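Local coordinates for protein 2'-5' RNA Ligase (Thermus thermophilus, PDB 1IUH) that belongs to the LigT-like members of the 2H phosphoesterase clan, built from two related lobes that each carry an H-x-T motif, at residues Phe27-Thr41 and Phe127-Pro141. Residues are numbered along the deposited sequence; the frame is centred on the assembly and turned at random.
Sequences FRGWKPVPPHQLHLT and FKPHITLARRKAPAP
W30 reaches across from strand 30-32 to the segment 127-141 and shows how one indole can fasten a strand end by several kinds of contact at once. Its first torsion sets CG beside the backbone N (chi1 -78°), and the ring lies against the returning chain. From CG, 3.8 Å from A140 CB, onward the five-membered ring carries the A140 methyl over one face, A140 CB 3.5 Å from the ring centroid in a CH-pi contact. CD1 and NE1 are the atoms nearest that methyl. NE1 donates to P141 O at 3.0 Å, almost straight (170°) and in the indole plane, although the donor stands above the carbonyl plane. On the benzo side, CE3 passes the R135 carbonyl carbon obliquely and touches A134 CB, while CZ3 and CH2 carry R136 CB over their face.

The neighbouring backbones pair antiparallel: K31 and R135 exchange two hydrogen bonds, K31 N to R135 O at 2.7 Å, and V33 N binds L133 O. That carbonyl also accepts from Q21 of helix 11-21. L133 and A134 both face W89, forming a classic beta bulge. At the turn, F27 takes the P141 ring over its face in a CH-pi contact, P141 CG 3.7 Å from the centroid of the F27 ring.

Around H39 and T132 the backbones no longer pair directly, and waters bridge them: one accepts from T132 N and donates to H39 O, another accepts from H39 N and donates to T132 O. L40 still packs directly, its CB 3.7 Å from I131 CG1 and its CD1 against P129 CB. H39 ND1 donates to Q37 O at 2.7 Å, which fixes the rotation of this imidazole. H39 and H130 begin HLT and HIT sequences, the paired H-x-T motifs of the family, so water links the strands that carry them. The in-plane N-H bond and the methyl over the face together fix the indole's rotation and tie A140-P141 to strand 30-32, while two waters satisfy the backbone N and O of H39 and T132.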
loop_
_atom_site.group_PDB
_atom_site.type_symbol
_atom_site.label_atom_id
_atom_site.label_comp_id
_atom_site.label_asym_id
_atom_site.label_seq_id
_atom_site.Cartn_x
_atom_site.Cartn_y
_atom_site.Cartn_z
ATOM N N PHE A 27 -1.121 -24.136 0.553
ATOM C CA PHE A 27 -0.120 -23.964 1.589
ATOM C C PHE A 27 -0.539 -23.226 2.820
ATOM O O PHE A 27 -0.498 -22.008 2.859
ATOM C CB PHE A 27 1.065 -23.304 0.988
ATOM C CG PHE A 27 1.515 -23.956 -0.244
ATOM C CD1 PHE A 27 1.320 -23.351 -1.475
ATOM C CD2 PHE A 27 2.071 -25.236 -0.189
ATOM C CE1 PHE A 27 1.661 -24.006 -2.650
ATOM C CE2 PHE A 27 2.408 -25.893 -1.347
ATOM C CZ PHE A 27 2.195 -25.272 -2.578
ATOM N N ARG A 28 -0.880 -23.979 3.856
ATOM C CA ARG A 28 -1.365 -23.386 5.110
ATOM C C ARG A 28 -0.357 -22.429 5.781
ATOM O O ARG A 28 -0.689 -21.648 6.647
ATOM C CB ARG A 28 -1.878 -24.511 6.087
ATOM C CG ARG A 28 -0.838 -25.530 6.606
ATOM C CD ARG A 28 -1.312 -26.191 7.888
ATOM N NE ARG A 28 -1.826 -27.556 7.676
ATOM C CZ ARG A 28 -3.105 -27.851 7.476
ATOM N NH1 ARG A 28 -4.034 -26.892 7.466
ATOM N NH2 ARG A 28 -3.460 -29.099 7.271
ATOM N N GLY A 29 0.880 -22.469 5.368
ATOM C CA GLY A 29 1.793 -21.523 5.961
ATOM C C GLY A 29 1.564 -20.110 5.428
ATOM O O GLY A 29 2.134 -19.157 5.982
ATOM N N TRP A 30 0.760 -19.956 4.364
ATOM C CA TRP A 30 0.492 -18.639 3.774
ATOM C C TRP A 30 -0.787 -18.010 4.241
ATOM O O TRP A 30 -1.861 -18.622 4.195
ATOM C CB TRP A 30 0.462 -18.706 2.271
ATOM C CG TRP A 30 1.813 -18.767 1.692
ATOM C CD1 TRP A 30 2.346 -19.797 0.971
ATOM C CD2 TRP A 30 2.813 -17.723 1.702
ATOM N NE1 TRP A 30 3.599 -19.454 0.518
ATOM C CE2 TRP A 30 3.912 -18.192 0.954
ATOM C CE3 TRP A 30 2.873 -16.441 2.263
ATOM C CZ2 TRP A 30 5.057 -17.432 0.749
ATOM C CZ3 TRP A 30 4.015 -15.669 2.053
ATOM C CH2 TRP A 30 5.088 -16.159 1.310
ATOM N N LYS A 31 -0.690 -16.779 4.713
ATOM C CA LYS A 31 -1.894 -16.132 5.185
ATOM C C LYS A 31 -2.274 -15.113 4.118
ATOM O O LYS A 31 -1.594 -14.109 3.872
ATOM C CB LYS A 31 -1.608 -15.527 6.546
ATOM C CG LYS A 31 -2.578 -14.496 7.017
ATOM C CD LYS A 31 -3.860 -15.058 7.538
ATOM C CE LYS A 31 -4.517 -13.983 8.426
ATOM N NZ LYS A 31 -5.806 -14.417 9.081
ATOM N N PRO A 32 -3.381 -15.364 3.452
ATOM C CA PRO A 32 -3.770 -14.432 2.415
ATOM C C PRO A 32 -4.506 -13.208 2.954
ATOM O O PRO A 32 -5.328 -13.290 3.898
ATOM C CB PRO A 32 -4.633 -15.308 1.488
ATOM C CG PRO A 32 -5.375 -16.073 2.409
ATOM C CD PRO A 32 -4.362 -16.439 3.542
ATOM N N VAL A 33 -4.163 -12.077 2.332
ATOM C CA VAL A 33 -4.742 -10.793 2.651
ATOM C C VAL A 33 -6.176 -10.826 2.117
ATOM O O VAL A 33 -6.391 -11.265 1.007
ATOM C CB VAL A 33 -3.928 -9.631 1.936
ATOM C CG1 VAL A 33 -4.691 -8.328 1.999
ATOM C CG2 VAL A 33 -2.548 -9.456 2.568
ATOM N N PRO A 34 -7.168 -10.445 2.948
ATOM C CA PRO A 34 -8.592 -10.374 2.611
ATOM C C PRO A 34 -8.650 -9.395 1.391
ATOM O O PRO A 34 -8.001 -8.340 1.408
ATOM C CB PRO A 34 -9.207 -9.725 3.838
ATOM C CG PRO A 34 -8.353 -10.211 4.944
ATOM C CD PRO A 34 -6.955 -10.168 4.377
ATOM N N PRO A 35 -9.455 -9.723 0.353
ATOM C CA PRO A 35 -9.597 -8.927 -0.858
ATOM C C PRO A 35 -9.927 -7.473 -0.601
ATOM O O PRO A 35 -9.325 -6.578 -1.215
ATOM C CB PRO A 35 -10.645 -9.697 -1.656
ATOM C CG PRO A 35 -11.508 -10.260 -0.565
ATOM C CD PRO A 35 -10.494 -10.768 0.416
ATOM N N HIS A 36 -10.865 -7.204 0.290
ATOM C CA HIS A 36 -11.184 -5.828 0.545
ATOM C C HIS A 36 -10.052 -5.076 1.293
ATOM O O HIS A 36 -10.132 -3.862 1.490
ATOM C CB HIS A 36 -12.534 -5.770 1.257
ATOM C CG HIS A 36 -13.684 -6.213 0.394
ATOM N ND1 HIS A 36 -14.922 -6.550 0.909
ATOM C CD2 HIS A 36 -13.794 -6.324 -0.953
ATOM C CE1 HIS A 36 -15.742 -6.844 -0.087
ATOM N NE2 HIS A 36 -15.081 -6.714 -1.228
ATOM N N GLN A 37 -8.999 -5.774 1.716
ATOM C CA GLN A 37 -7.865 -5.073 2.344
ATOM C C GLN A 37 -6.705 -4.980 1.336
ATOM O O GLN A 37 -5.686 -4.330 1.599
ATOM C CB GLN A 37 -7.336 -5.777 3.601
ATOM C CG GLN A 37 -8.367 -5.933 4.700
ATOM C CD GLN A 37 -7.736 -6.244 6.064
ATOM O OE1 GLN A 37 -6.842 -7.082 6.201
ATOM N NE2 GLN A 37 -8.211 -5.573 7.058
ATOM N N LEU A 38 -6.847 -5.644 0.184
ATOM C CA LEU A 38 -5.764 -5.597 -0.780
ATOM C C LEU A 38 -5.517 -4.111 -1.081
ATOM O O LEU A 38 -6.451 -3.341 -1.235
ATOM C CB LEU A 38 -6.120 -6.424 -2.006
ATOM C CG LEU A 38 -5.951 -7.973 -1.951
ATOM C CD1 LEU A 38 -6.535 -8.506 -3.293
ATOM C CD2 LEU A 38 -4.472 -8.496 -1.804
ATOM N N HIS A 39 -4.254 -3.693 -1.118
ATOM C CA HIS A 39 -3.951 -2.269 -1.334
ATOM C C HIS A 39 -2.448 -1.981 -1.555
ATOM O O HIS A 39 -1.583 -2.776 -1.176
ATOM C CB HIS A 39 -4.393 -1.503 -0.092
ATOM C CG HIS A 39 -3.446 -1.678 1.051
ATOM N ND1 HIS A 39 -3.479 -2.783 1.877
ATOM C CD2 HIS A 39 -2.387 -0.927 1.459
ATOM C CE1 HIS A 39 -2.483 -2.701 2.751
ATOM N NE2 HIS A 39 -1.804 -1.589 2.516
ATOM N N LEU A 40 -2.143 -0.820 -2.098
ATOM C CA LEU A 40 -0.733 -0.420 -2.303
ATOM C C LEU A 40 -0.478 0.761 -1.376
ATOM O O LEU A 40 -1.124 1.814 -1.511
ATOM C CB LEU A 40 -0.489 0.038 -3.750
ATOM C CG LEU A 40 0.950 0.367 -4.133
ATOM C CD1 LEU A 40 1.253 0.000 -5.648
ATOM C CD2 LEU A 40 1.152 1.870 -3.871
ATOM N N THR A 41 0.443 0.608 -0.442
ATOM C CA THR A 41 0.753 1.702 0.489
ATOM C C THR A 41 1.670 2.788 -0.081
ATOM O O THR A 41 2.676 2.499 -0.653
ATOM C CB THR A 41 1.387 1.131 1.767
ATOM O OG1 THR A 41 0.453 0.205 2.374
ATOM C CG2 THR A 41 1.748 2.254 2.738
ATOM N N PHE A 127 10.860 3.640 -1.647
ATOM C CA PHE A 127 9.535 3.252 -2.072
ATOM C C PHE A 127 9.550 2.237 -3.233
ATOM O O PHE A 127 10.192 2.441 -4.250
ATOM C CB PHE A 127 8.750 4.506 -2.465
ATOM C CG PHE A 127 7.445 4.222 -3.082
ATOM C CD1 PHE A 127 6.451 3.591 -2.370
ATOM C CD2 PHE A 127 7.192 4.579 -4.375
ATOM C CE1 PHE A 127 5.197 3.319 -2.949
ATOM C CE2 PHE A 127 5.917 4.303 -4.965
ATOM C CZ PHE A 127 4.934 3.673 -4.232
ATOM N N LYS A 128 8.808 1.155 -3.054
ATOM C CA LYS A 128 8.660 0.100 -4.035
ATOM C C LYS A 128 7.155 -0.129 -4.281
ATOM O O LYS A 128 6.505 -0.803 -3.473
ATOM C CB LYS A 128 9.215 -1.189 -3.473
ATOM C CG LYS A 128 10.253 -1.795 -4.301
ATOM C CD LYS A 128 11.589 -1.595 -3.632
ATOM C CE LYS A 128 12.697 -1.930 -4.605
ATOM N NZ LYS A 128 13.932 -2.104 -3.821
ATOM N N PRO A 129 6.587 0.366 -5.393
ATOM C CA PRO A 129 5.142 0.089 -5.518
ATOM C C PRO A 129 4.786 -1.427 -5.539
ATOM O O PRO A 129 4.881 -2.076 -6.593
ATOM C CB PRO A 129 4.747 0.832 -6.806
ATOM C CG PRO A 129 6.022 0.764 -7.644
ATOM C CD PRO A 129 7.194 0.838 -6.643
ATOM N N HIS A 130 4.392 -1.950 -4.366
ATOM C CA HIS A 130 4.051 -3.369 -4.114
ATOM C C HIS A 130 2.623 -3.521 -3.498
ATOM O O HIS A 130 2.179 -2.626 -2.783
ATOM C CB HIS A 130 5.078 -3.971 -3.106
ATOM C CG HIS A 130 6.494 -4.080 -3.617
ATOM N ND1 HIS A 130 7.525 -4.557 -2.832
ATOM C CD2 HIS A 130 7.040 -3.821 -4.838
ATOM C CE1 HIS A 130 8.641 -4.589 -3.546
ATOM N NE2 HIS A 130 8.376 -4.149 -4.764
ATOM N N ILE A 131 1.929 -4.643 -3.768
ATOM C CA ILE A 131 0.596 -4.934 -3.203
ATOM C C ILE A 131 0.665 -6.326 -2.600
ATOM O O ILE A 131 0.714 -7.341 -3.303
ATOM C CB ILE A 131 -0.590 -4.957 -4.269
ATOM C CG1 ILE A 131 -0.912 -3.535 -4.757
ATOM C CG2 ILE A 131 -1.856 -5.642 -3.676
ATOM C CD1 ILE A 131 -1.519 -3.504 -6.183
ATOM N N THR A 132 0.669 -6.373 -1.281
ATOM C CA THR A 132 0.741 -7.656 -0.601
ATOM C C THR A 132 -0.403 -8.619 -0.863
ATOM O O THR A 132 -1.548 -8.257 -0.755
ATOM C CB THR A 132 0.891 -7.405 0.866
ATOM O OG1 THR A 132 1.962 -6.478 0.996
ATOM C CG2 THR A 132 1.291 -8.634 1.597
ATOM N N LEU A 133 -0.035 -9.861 -1.167
ATOM C CA LEU A 133 -0.934 -10.988 -1.480
ATOM C C LEU A 133 -1.118 -11.959 -0.344
ATOM O O LEU A 133 -2.203 -12.546 -0.162
ATOM C CB LEU A 133 -0.359 -11.780 -2.645
ATOM C CG LEU A 133 -0.238 -10.970 -3.914
ATOM C CD1 LEU A 133 0.652 -11.690 -4.834
ATOM C CD2 LEU A 133 -1.612 -10.745 -4.490
ATOM N N ALA A 134 -0.042 -12.155 0.401
ATOM C CA ALA A 134 -0.087 -13.045 1.530
ATOM C C ALA A 134 1.150 -12.893 2.367
ATOM O O ALA A 134 2.169 -12.421 1.900
ATOM C CB ALA A 134 -0.237 -14.513 1.036
ATOM N N ARG A 135 1.054 -13.311 3.619
ATOM C CA ARG A 135 2.194 -13.231 4.547
ATOM C C ARG A 135 2.484 -14.634 5.144
ATOM O O ARG A 135 1.567 -15.427 5.449
ATOM C CB ARG A 135 1.922 -12.184 5.656
ATOM C CG ARG A 135 1.739 -10.752 5.145
ATOM C CD ARG A 135 1.476 -9.612 6.239
ATOM N NE ARG A 135 1.831 -8.264 5.698
ATOM C CZ ARG A 135 3.077 -7.725 5.689
ATOM N NH1 ARG A 135 4.133 -8.389 6.218
ATOM N NH2 ARG A 135 3.286 -6.530 5.096
ATOM N N ARG A 136 3.775 -14.921 5.278
ATOM C CA ARG A 136 4.240 -16.195 5.776
ATOM C C ARG A 136 4.213 -16.339 7.294
ATOM O O ARG A 136 5.105 -15.878 8.005
ATOM C CB ARG A 136 5.633 -16.445 5.144
ATOM C CG ARG A 136 6.741 -16.948 6.007
ATOM C CD ARG A 136 6.406 -18.225 6.666
ATOM N NE ARG A 136 7.542 -19.143 6.747
ATOM C CZ ARG A 136 8.096 -19.544 7.878
ATOM N NH1 ARG A 136 7.628 -19.105 9.059
ATOM N NH2 ARG A 136 9.114 -20.414 7.818
ATOM N N LYS A 137 3.144 -16.952 7.783
ATOM C CA LYS A 137 2.939 -17.202 9.189
ATOM C C LYS A 137 3.573 -18.541 9.585
ATOM O O LYS A 137 3.800 -18.810 10.756
ATOM C CB LYS A 137 1.466 -17.236 9.496
ATOM C CG LYS A 137 0.823 -15.875 9.922
ATOM C CD LYS A 137 -0.640 -16.135 10.520
ATOM C CE LYS A 137 -1.221 -14.991 11.390
ATOM N NZ LYS A 137 -2.636 -14.555 10.974
ATOM N N ALA A 138 3.907 -19.391 8.623
ATOM C CA ALA A 138 4.497 -20.658 8.993
ATOM C C ALA A 138 5.235 -21.247 7.813
ATOM O O ALA A 138 5.247 -20.681 6.753
ATOM C CB ALA A 138 3.416 -21.591 9.519
ATOM N N PRO A 139 5.872 -22.408 7.971
ATOM C CA PRO A 139 6.541 -22.826 6.728
ATOM C C PRO A 139 5.632 -22.972 5.473
ATOM O O PRO A 139 4.601 -23.646 5.483
ATOM C CB PRO A 139 7.218 -24.145 7.137
ATOM C CG PRO A 139 7.376 -24.022 8.672
ATOM C CD PRO A 139 6.100 -23.355 9.085
ATOM N N ALA A 140 6.035 -22.348 4.385
ATOM C CA ALA A 140 5.295 -22.442 3.156
ATOM C C ALA A 140 6.274 -22.192 2.032
ATOM O O ALA A 140 7.254 -21.503 2.214
ATOM C CB ALA A 140 4.153 -21.420 3.132
ATOM N N PRO A 141 6.033 -22.778 0.852
ATOM C CA PRO A 141 6.973 -22.554 -0.250
ATOM C C PRO A 141 6.660 -21.382 -1.212
ATOM O O PRO A 141 5.531 -20.913 -1.291
ATOM C CB PRO A 141 6.912 -23.874 -1.004
ATOM C CG PRO A 141 5.477 -24.211 -0.913
ATOM C CD PRO A 141 5.181 -23.954 0.571
HETATM O O HOH W 1 2.432 -23.923 4.166
HETATM O O HOH W 2 -2.310 -5.613 0.480
HETATM O O HOH W 3 0.156 -4.049 0.405
HETATM O O HOH W 4 4.281 0.036 -1.267
#